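Local coordinates for protein 2-nitrobenzoate nitroreductase (Pseudomonas fluorescens, PDB 4Z85) that acts as an FMN-binding nitroreductase on 2-nitrobenzoate, with the fold of the flavin reductase-like proteins, at residues T31-E36 and I82-F87; E94-R99 and P130-A135; S124-V129 and A138-L143. One frame throughout, in Å; residues are numbered along the deposited sequence.

Contact 1: T31-E36 and I82-F87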
loop_
_atom_site.group_PDB
_atom_site.type_symbol
_atom_site.label_atom_id
_atom_site.label_comp_id
_atom_site.label_asym_id
_atom_site.label_seq_id
_atom_site.Cartn_x
_atom_site.Cartn_y
_atom_site.Cartn_z
ATOM N N THR A 31 10.888 -11.342 7.251
ATOM C CA THR A 31 11.647 -12.430 7.862
ATOM C C THR A 31 11.064 -12.746 9.240
ATOM O O THR A 31 10.668 -11.842 9.997
ATOM C CB THR A 31 13.161 -12.115 7.980
ATOM O OG1 THR A 31 13.372 -10.789 8.476
ATOM C CG2 THR A 31 13.844 -12.263 6.621
ATOM N N SER A 32 10.985 -14.042 9.535
ATOM C CA SER A 32 10.412 -14.515 10.790
ATOM C C SER A 32 11.160 -15.777 11.222
ATOM O O SER A 32 11.884 -16.359 10.424
ATOM C CB SER A 32 8.910 -14.778 10.634
ATOM O OG SER A 32 8.631 -15.674 9.571
ATOM N N LEU A 33 11.004 -16.182 12.481
ATOM C CA LEU A 33 11.662 -17.396 12.981
ATOM C C LEU A 33 10.663 -18.465 13.412
ATOM O O LEU A 33 9.671 -18.158 14.071
ATOM C CB LEU A 33 12.575 -17.058 14.159
ATOM C CG LEU A 33 13.783 -16.168 13.903
ATOM C CD1 LEU A 33 14.466 -15.836 15.221
ATOM C CD2 LEU A 33 14.746 -16.865 12.957
ATOM N N ASN A 34 10.922 -19.722 13.055
ATOM C CA ASN A 34 10.061 -20.810 13.520
ATOM C C ASN A 34 10.523 -21.358 14.875
ATOM O O ASN A 34 11.403 -20.778 15.519
ATOM C CB ASN A 34 9.986 -21.944 12.486
ATOM C CG ASN A 34 11.301 -22.699 12.317
ATOM O OD1 ASN A 34 12.295 -22.430 12.987
ATOM N ND2 ASN A 34 11.294 -23.671 11.418
ATOM N N SER A 35 9.925 -22.473 15.293
ATOM C CA SER A 35 10.211 -23.094 16.590
ATOM C C SER A 35 11.681 -23.433 16.783
ATOM O O SER A 35 12.190 -23.415 17.900
ATOM C CB SER A 35 9.394 -24.376 16.761
ATOM O OG SER A 35 8.010 -24.130 16.624
ATOM N N GLU A 36 12.356 -23.744 15.683
ATOM C CA GLU A 36 13.709 -24.279 15.723
ATOM C C GLU A 36 14.772 -23.216 15.472
ATOM O O GLU A 36 15.965 -23.521 15.441
ATOM C CB GLU A 36 13.839 -25.399 14.692
ATOM C CG GLU A 36 12.593 -26.266 14.596
ATOM C CD GLU A 36 12.319 -26.757 13.184
ATOM O OE1 GLU A 36 13.041 -26.346 12.246
ATOM O OE2 GLU A 36 11.369 -27.552 13.013
ATOM N N ILE A 82 2.906 -15.414 15.196
ATOM C CA ILE A 82 2.059 -15.734 16.346
ATOM C C ILE A 82 2.892 -16.237 17.515
ATOM O O ILE A 82 2.718 -15.794 18.657
ATOM C CB ILE A 82 1.002 -16.787 15.985
ATOM C CG1 ILE A 82 -0.057 -16.172 15.077
ATOM C CG2 ILE A 82 0.351 -17.359 17.240
ATOM C CD1 ILE A 82 -1.050 -17.165 14.525
ATOM N N GLU A 83 3.824 -17.131 17.219
ATOM C CA GLU A 83 4.652 -17.745 18.247
ATOM C C GLU A 83 5.656 -16.773 18.853
ATOM O O GLU A 83 5.813 -16.732 20.072
ATOM C CB GLU A 83 5.385 -18.962 17.679
ATOM C CG GLU A 83 4.462 -20.119 17.317
ATOM C CD GLU A 83 5.187 -21.279 16.646
ATOM O OE1 GLU A 83 6.323 -21.088 16.152
ATOM O OE2 GLU A 83 4.613 -22.391 16.618
ATOM N N ARG A 84 6.325 -15.977 18.018
ATOM C CA ARG A 84 7.388 -15.117 18.539
ATOM C C ARG A 84 6.934 -13.684 18.855
ATOM O O ARG A 84 7.617 -12.970 19.589
ATOM C CB ARG A 84 8.550 -15.070 17.550
ATOM C CG ARG A 84 9.122 -16.425 17.188
ATOM C CD ARG A 84 10.467 -16.615 17.844
ATOM N NE ARG A 84 11.110 -17.863 17.442
ATOM C CZ ARG A 84 12.365 -18.172 17.741
ATOM N NH1 ARG A 84 13.104 -17.320 18.436
ATOM N NH2 ARG A 84 12.883 -19.327 17.342
ATOM N N GLU A 85 5.797 -13.274 18.291
ATOM C CA GLU A 85 5.273 -11.911 18.430
ATOM C C GLU A 85 6.298 -10.883 17.959
ATOM O O GLU A 85 6.277 -9.719 18.377
ATOM C CB GLU A 85 4.847 -11.649 19.878
ATOM C CG GLU A 85 3.845 -12.689 20.354
ATOM C CD GLU A 85 3.375 -12.464 21.776
ATOM O OE1 GLU A 85 3.443 -11.310 22.257
ATOM O OE2 GLU A 85 2.936 -13.451 22.404
ATOM N N GLN A 86 7.187 -11.330 17.074
ATOM C CA GLN A 86 8.234 -10.493 16.514
ATOM C C GLN A 86 8.456 -10.850 15.062
ATOM O O GLN A 86 8.265 -12.006 14.676
ATOM C CB GLN A 86 9.561 -10.667 17.252
ATOM C CG GLN A 86 9.528 -10.581 18.745
ATOM C CD GLN A 86 10.918 -10.721 19.328
ATOM O OE1 GLN A 86 11.823 -11.248 18.678
ATOM N NE2 GLN A 86 11.099 -10.241 20.543
ATOM N N PHE A 87 8.885 -9.866 14.274
ATOM C CA PHE A 87 9.302 -10.128 12.891
ATOM C C PHE A 87 9.958 -8.900 12.296
ATOM O O PHE A 87 9.912 -7.807 12.885
ATOM C CB PHE A 87 8.124 -10.585 12.014
ATOM C CG PHE A 87 6.980 -9.604 11.940
ATOM C CD1 PHE A 87 6.043 -9.531 12.961
ATOM C CD2 PHE A 87 6.815 -8.789 10.824
ATOM C CE1 PHE A 87 4.977 -8.647 12.889
ATOM C CE2 PHE A 87 5.749 -7.908 10.742
ATOM C CZ PHE A 87 4.829 -7.831 11.775
HETATM O O HOH W 1 8.908 -14.596 14.105
HETATM O O HOH W 2 8.462 -19.526 16.178
#
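Arg84, at the C-terminal end of helix 77-84, reaches over the end of strand 28-33 and grips the backbone of Asn34. Its NH2 donates to Asn34 O at 2.8 Å with an N-H...O angle of 164°. The carbonyl is met almost head-on and close to the guanidinium plane, so the bond is made at the edge of the flat group. One face of the same guanidinium is covered by Leu33, whose CB lies 3.7 Å from Arg84 NE and is displaced toward the rim. Arg84 CG lies 3.6 Å from Leu33 O, and beyond it the chain bends at chi2 (-107°), carrying the guanidinium across Leu33 to Asn34 O.

Glu83 comes down beside it with an extended chain. Its OE1 accepts from water 2 at 2.6 Å, and this water donates a second bond to Leu33 O at 2.8 Å while taking a weak one from Arg84 NE. Ser35 OG lies 3.5 Å from Glu83 OE1. The loop itself is shaped by an Asx turn, in which Asn34 OD1 accepts from Glu36 N as well as from Leu38 N.

Farther along, the two backbones approach each other. Water 1 spans the gap by accepting from Leu33 N and donating to Gln86 O at 2.7 Å. Phe87 touches with its CB alone, 3.5 Å from Thr31 O; a chi1 of 59° sends its ring off toward Ile81 and Cys141. Thr31 OG1 bonds instead to Pro130 O.

The chemistry is thus that of charged helix-end side chains serving backbone carbonyls: Asn34 O has the guanidinium and Leu33 O a water, while the carboxylate of Glu83, linked through that water, would probably help balance the charge of Arg84.

Contact 2: E94-R99 and P130-A135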
loop_
_atom_site.group_PDB
_atom_site.type_symbol
_atom_site.label_atom_id
_atom_site.label_comp_id
_atom_site.label_asym_id
_atom_site.label_seq_id
_atom_site.Cartn_x
_atom_site.Cartn_y
_atom_site.Cartn_z
ATOM N N GLU A 94 16.818 -2.712 -5.644
ATOM C CA GLU A 94 17.490 -3.490 -6.676
ATOM C C GLU A 94 18.367 -4.612 -6.114
ATOM O O GLU A 94 18.397 -5.725 -6.659
ATOM C CB GLU A 94 18.336 -2.550 -7.540
ATOM C CG GLU A 94 18.868 -3.194 -8.788
ATOM C CD GLU A 94 19.859 -2.308 -9.518
ATOM O OE1 GLU A 94 19.688 -1.072 -9.480
ATOM O OE2 GLU A 94 20.815 -2.851 -10.121
ATOM N N ARG A 95 19.058 -4.320 -5.017
ATOM C CA ARG A 95 20.036 -5.251 -4.448
ATOM C C ARG A 95 19.428 -6.584 -4.008
ATOM O O ARG A 95 20.109 -7.618 -4.009
ATOM C CB ARG A 95 20.749 -4.597 -3.265
ATOM C CG ARG A 95 21.887 -5.420 -2.677
ATOM C CD ARG A 95 22.647 -4.633 -1.622
ATOM N NE ARG A 95 23.409 -3.531 -2.203
ATOM C CZ ARG A 95 23.066 -2.252 -2.107
ATOM N NH1 ARG A 95 21.972 -1.909 -1.445
ATOM N NH2 ARG A 95 23.815 -1.315 -2.671
ATOM N N ILE A 96 18.156 -6.576 -3.621
ATOM C CA ILE A 96 17.534 -7.814 -3.177
ATOM C C ILE A 96 16.286 -8.216 -3.952
ATOM O O ILE A 96 15.635 -9.178 -3.584
ATOM C CB ILE A 96 17.175 -7.754 -1.681
ATOM C CG1 ILE A 96 16.116 -6.680 -1.405
ATOM C CG2 ILE A 96 18.425 -7.491 -0.847
ATOM C CD1 ILE A 96 15.519 -6.790 0.001
ATOM N N ALA A 97 15.974 -7.514 -5.037
ATOM C CA ALA A 97 14.721 -7.761 -5.755
ATOM C C ALA A 97 14.579 -9.196 -6.280
ATOM O O ALA A 97 13.528 -9.839 -6.117
ATOM C CB ALA A 97 14.588 -6.770 -6.908
ATOM N N GLU A 98 15.621 -9.703 -6.939
ATOM C CA GLU A 98 15.511 -11.047 -7.511
ATOM C C GLU A 98 15.285 -12.122 -6.439
ATOM O O GLU A 98 14.402 -12.975 -6.571
ATOM C CB GLU A 98 16.760 -11.399 -8.327
ATOM C CG GLU A 98 16.677 -12.785 -8.941
ATOM C CD GLU A 98 15.534 -12.914 -9.931
ATOM O OE1 GLU A 98 14.722 -13.849 -9.798
ATOM O OE2 GLU A 98 15.453 -12.069 -10.849
ATOM N N ARG A 99 16.085 -12.068 -5.379
ATOM C CA ARG A 99 15.955 -13.036 -4.306
ATOM C C ARG A 99 14.605 -12.877 -3.613
ATOM O O ARG A 99 13.976 -13.859 -3.223
ATOM C CB ARG A 99 17.110 -12.887 -3.319
ATOM C CG ARG A 99 18.442 -13.364 -3.887
ATOM C CD ARG A 99 19.591 -13.048 -2.945
ATOM N NE ARG A 99 19.951 -11.635 -2.964
ATOM C CZ ARG A 99 20.817 -11.075 -2.130
ATOM N NH1 ARG A 99 21.426 -11.817 -1.199
ATOM N NH2 ARG A 99 21.073 -9.776 -2.212
ATOM N N PRO A 130 16.185 -11.794 12.802
ATOM C CA PRO A 130 17.203 -11.066 12.051
ATOM C C PRO A 130 16.634 -10.410 10.795
ATOM O O PRO A 130 15.586 -10.834 10.306
ATOM C CB PRO A 130 18.192 -12.163 11.669
ATOM C CG PRO A 130 17.332 -13.349 11.483
ATOM C CD PRO A 130 16.249 -13.242 12.536
ATOM N N ARG A 131 17.333 -9.398 10.304
ATOM C CA ARG A 131 17.020 -8.767 9.035
ATOM C C ARG A 131 17.865 -9.391 7.939
ATOM O O ARG A 131 18.836 -10.102 8.217
ATOM C CB ARG A 131 17.284 -7.273 9.099
ATOM C CG ARG A 131 18.763 -6.933 9.166
ATOM C CD ARG A 131 18.978 -5.453 9.031
ATOM N NE ARG A 131 20.368 -5.049 9.261
ATOM C CZ ARG A 131 21.330 -5.106 8.344
ATOM N NH1 ARG A 131 21.074 -5.577 7.130
ATOM N NH2 ARG A 131 22.556 -4.697 8.646
ATOM N N ILE A 132 17.494 -9.119 6.693
ATOM C CA ILE A 132 18.283 -9.540 5.542
ATOM C C ILE A 132 19.489 -8.625 5.414
ATOM O O ILE A 132 19.354 -7.405 5.482
ATOM C CB ILE A 132 17.427 -9.517 4.265
ATOM C CG1 ILE A 132 16.451 -10.699 4.291
ATOM C CG2 ILE A 132 18.305 -9.536 3.012
ATOM C CD1 ILE A 132 15.345 -10.597 3.277
ATOM N N THR A 133 20.679 -9.211 5.263
ATOM C CA THR A 133 21.900 -8.415 5.295
ATOM C C THR A 133 21.890 -7.328 4.219
ATOM O O THR A 133 22.268 -6.189 4.479
ATOM C CB THR A 133 23.162 -9.312 5.134
ATOM O OG1 THR A 133 23.187 -10.281 6.185
ATOM C CG2 THR A 133 24.429 -8.481 5.219
ATOM N N ASP A 134 21.407 -7.660 3.026
ATOM C CA ASP A 134 21.466 -6.713 1.918
ATOM C C ASP A 134 20.281 -5.721 1.853
ATOM O O ASP A 134 20.192 -4.936 0.907
ATOM C CB ASP A 134 21.550 -7.468 0.586
ATOM C CG ASP A 134 22.945 -7.981 0.273
ATOM O OD1 ASP A 134 23.909 -7.577 0.958
ATOM O OD2 ASP A 134 23.066 -8.784 -0.676
ATOM N N ALA A 135 19.380 -5.745 2.837
ATOM C CA ALA A 135 18.185 -4.885 2.780
ATOM C C ALA A 135 18.542 -3.412 2.906
ATOM O O ALA A 135 19.388 -3.046 3.715
ATOM C CB ALA A 135 17.183 -5.272 3.867
HETATM O O HOH W 3 21.738 -10.580 1.949
#
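A salt bridge between Arg99 and Asp134, set above a small apolar patch, fastens helix 94-103 to a type I turn of the flavin reductase-like barrel domain. The turn runs from Ile132 to Ala135 and leads from the short strand 131-132 into barrel strand 137-150. Arg99 NH2 donates to Asp134 OD2 at 2.7 Å, nearly straight at 169°, and meets the anti lone pair of that oxygen. The carboxylate plane is turned 69° from the guanidinium, so the pairing runs through one nitrogen and one oxygen. That same NH2 also donates to Arg95 O one helical turn back, at 3.0 Å and in the guanidinium plane, while NH1 bonds to Gly118 O. With an alanine here, the Asp134 carboxylate would probably be left without its charged mate and be freer to turn, and Arg95 O and Gly118 O would lose a donor.

Arg95 takes part through its methylenes: its CD rests 3.5 Å from Asp134 O, whereas its NE stays 5.2 Å from Asp134 OD1, too far to pair. Beneath the charges, Ile96 inserts CG2 against the turn, 3.4 Å from Asp134 CB. A chi1 of 64° turns the longer branch of Ile96 so that CD1 faces the methyl of Ala135. Phe119 and Leu29 also pack on Ile96 and Ile132. The turn is closed by Ala135 N, which donates to Ile132 O at 3.1 Å, and is flanked by Arg131, whose NH1 donates to Thr133 O at 3.0 Å from above the carbonyl plane.

Contact 3: S124-V129 and A138-L143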
loop_
_atom_site.group_PDB
_atom_site.type_symbol
_atom_site.label_atom_id
_atom_site.label_comp_id
_atom_site.label_asym_id
_atom_site.label_seq_id
_atom_site.Cartn_x
_atom_site.Cartn_y
_atom_site.Cartn_z
ATOM N N SER A 124 19.017 -8.438 14.632
ATOM C CA SER A 124 18.322 -7.200 14.969
ATOM C C SER A 124 18.703 -6.723 16.364
ATOM O O SER A 124 19.145 -7.512 17.196
ATOM C CB SER A 124 16.804 -7.379 14.880
ATOM O OG SER A 124 16.390 -7.599 13.546
ATOM N N THR A 125 18.504 -5.431 16.615
ATOM C CA THR A 125 18.875 -4.808 17.887
ATOM C C THR A 125 17.821 -4.983 18.979
ATOM O O THR A 125 18.145 -5.343 20.116
ATOM C CB THR A 125 19.146 -3.303 17.689
ATOM O OG1 THR A 125 20.274 -3.136 16.823
ATOM C CG2 THR A 125 19.435 -2.623 19.011
ATOM N N THR A 126 16.558 -4.741 18.638
ATOM C CA THR A 126 15.490 -4.746 19.630
ATOM C C THR A 126 14.707 -6.049 19.704
ATOM O O THR A 126 13.862 -6.222 20.588
ATOM C CB THR A 126 14.484 -3.626 19.357
ATOM O OG1 THR A 126 13.856 -3.863 18.089
ATOM C CG2 THR A 126 15.181 -2.273 19.342
ATOM N N ILE A 127 14.950 -6.953 18.764
ATOM C CA ILE A 127 14.201 -8.200 18.719
ATOM C C ILE A 127 15.110 -9.341 18.289
ATOM O O ILE A 127 16.259 -9.119 17.916
ATOM C CB ILE A 127 12.988 -8.126 17.744
ATOM C CG1 ILE A 127 13.451 -7.704 16.347
ATOM C CG2 ILE A 127 11.918 -7.178 18.258
ATOM C CD1 ILE A 127 12.347 -7.760 15.316
ATOM N N ASP A 128 14.583 -10.557 18.326
ATOM C CA ASP A 128 15.381 -11.747 18.043
ATOM C C ASP A 128 15.439 -12.102 16.562
ATOM O O ASP A 128 16.412 -12.698 16.097
ATOM C CB ASP A 128 14.837 -12.940 18.827
ATOM C CG ASP A 128 14.998 -12.769 20.329
ATOM O OD1 ASP A 128 16.020 -12.183 20.756
ATOM O OD2 ASP A 128 14.098 -13.212 21.074
ATOM N N VAL A 129 14.397 -11.743 15.820
ATOM C CA VAL A 129 14.352 -12.056 14.394
ATOM C C VAL A 129 15.352 -11.180 13.654
ATOM O O VAL A 129 15.395 -9.974 13.860
ATOM C CB VAL A 129 12.933 -11.852 13.811
ATOM C CG1 VAL A 129 12.899 -12.209 12.324
ATOM C CG2 VAL A 129 11.927 -12.686 14.574
ATOM N N ALA A 138 15.095 -1.749 7.046
ATOM C CA ALA A 138 14.325 -2.801 7.697
ATOM C C ALA A 138 13.606 -2.257 8.916
ATOM O O ALA A 138 14.121 -1.407 9.623
ATOM C CB ALA A 138 15.228 -3.973 8.086
ATOM N N TRP A 139 12.384 -2.712 9.138
ATOM C CA TRP A 139 11.639 -2.391 10.343
ATOM C C TRP A 139 11.734 -3.574 11.299
ATOM O O TRP A 139 11.394 -4.702 10.941
ATOM C CB TRP A 139 10.162 -2.113 10.036
ATOM C CG TRP A 139 9.851 -0.898 9.231
ATOM C CD1 TRP A 139 10.702 0.113 8.874
ATOM C CD2 TRP A 139 8.572 -0.559 8.684
ATOM N NE1 TRP A 139 10.023 1.064 8.146
ATOM C CE2 TRP A 139 8.713 0.676 8.022
ATOM C CE3 TRP A 139 7.314 -1.188 8.689
ATOM C CZ2 TRP A 139 7.649 1.292 7.357
ATOM C CZ3 TRP A 139 6.267 -0.577 8.037
ATOM C CH2 TRP A 139 6.435 0.650 7.380
ATOM N N GLU A 140 12.222 -3.317 12.510
ATOM C CA GLU A 140 12.144 -4.275 13.600
ATOM C C GLU A 140 10.780 -4.108 14.262
ATOM O O GLU A 140 10.458 -3.019 14.788
ATOM C CB GLU A 140 13.290 -4.052 14.606
ATOM C CG GLU A 140 14.677 -4.118 13.944
ATOM C CD GLU A 140 15.828 -3.993 14.937
ATOM O OE1 GLU A 140 15.561 -3.763 16.136
ATOM O OE2 GLU A 140 16.997 -4.124 14.506
ATOM N N CYS A 141 9.994 -5.190 14.209
ATOM C CA CYS A 141 8.581 -5.146 14.563
ATOM C C CYS A 141 8.157 -6.137 15.623
ATOM O O CYS A 141 8.686 -7.255 15.723
ATOM C CB CYS A 141 7.719 -5.400 13.329
ATOM S SG CYS A 141 8.118 -4.363 11.918
ATOM N N LYS A 142 7.161 -5.708 16.390
ATOM C CA LYS A 142 6.447 -6.579 17.298
ATOM C C LYS A 142 5.013 -6.714 16.834
ATOM O O LYS A 142 4.457 -5.808 16.207
ATOM C CB LYS A 142 6.511 -6.039 18.728
ATOM C CG LYS A 142 7.928 -6.056 19.283
ATOM C CD LYS A 142 7.981 -5.479 20.697
ATOM C CE LYS A 142 9.303 -5.791 21.390
ATOM N NZ LYS A 142 9.342 -5.219 22.782
ATOM N N LEU A 143 4.420 -7.856 17.134
ATOM C CA LEU A 143 3.032 -8.092 16.793
ATOM C C LEU A 143 2.130 -7.204 17.621
ATOM O O LEU A 143 2.210 -7.199 18.844
ATOM C CB LEU A 143 2.661 -9.563 17.015
ATOM C CG LEU A 143 1.211 -9.900 16.666
ATOM C CD1 LEU A 143 0.972 -9.704 15.154
ATOM C CD2 LEU A 143 0.831 -11.307 17.102
HETATM O O HOH W 4 17.289 -5.368 12.070
#
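Hydrogen bonds to the carboxylate of Glu140 hold the loop of residues 124-129 against strand 137-150. Two successive backbone amides share its two oxygens: Thr125 N donates to Glu140 OE2 at 2.9 Å and 166°, and Thr126 N to Glu140 OE1 at 2.9 Å and 161°. Both amides come from the syn side, somewhat out of the carboxylate plane. Thr126 adds its hydroxyl, OG1 donating to Glu140 OE1 at 2.6 Å on the anti lone pair. A chi1 of 63° sets that hydroxyl between the backbone N and the carbonyl carbon, where it reaches the same oxygen as its own amide. With OE1 gripped twice and the extended glutamate chain fixed at both oxygens, the carboxylate has little freedom to rotate.

Water-mediated and internal bonds complete the polar set. Water 4 donates to Ser124 OG and to Glu140 OE2, the latter at 2.8 Å, while Ser124 OG donates to Val129 O at 2.6 Å and so draws the two ends of the loop together. His3 of the second subunit makes a further, weak bond to Glu140 OE2, and this loop therefore lies beside the dimer partner. So many donors would be expected to favour the ionised carboxylate.

The apolar part belongs to Ile127. Its CD1 lies 3.7 Å from Cys141 N and 3.9 Å from Glu140 CB, while its CG2 lies beside the aliphatic part of Lys142. Gln86 and Val88 of the neighbouring strand extend this packing.

A buried strand glutamate that binds the successive amides of a connecting loop here ties the link between strands 121-122 and 131-132 to the antiparallel barrel, consistent with the split beta-barrel of the FMN-binding flavin reductase family.

How the contacts relate
From the N terminus, contact 1 comes first, bringing the end of helix 77-84 and the start of strand 86-90 back to the end of strand 28-33 and closing a loop that holds barrel strands 39-52 and 55-62. Strand 86-90 then leads into helix 94-103, where contact 2 opens; it closes on the turn after strand 131-132. Contact 3 opens within that span and closes beyond it on strand 137-150, so contacts 2 and 3 cross, whereas contact 1 precedes both. All three meet around one part of the barrel: Thr31 to Pro130 and Gln86 to Asp128 tie strands 28-33 and 86-90 to the segment 124-135, and Glu85 to Leu143 pairs the start of strand 86-90 with strand 137-150.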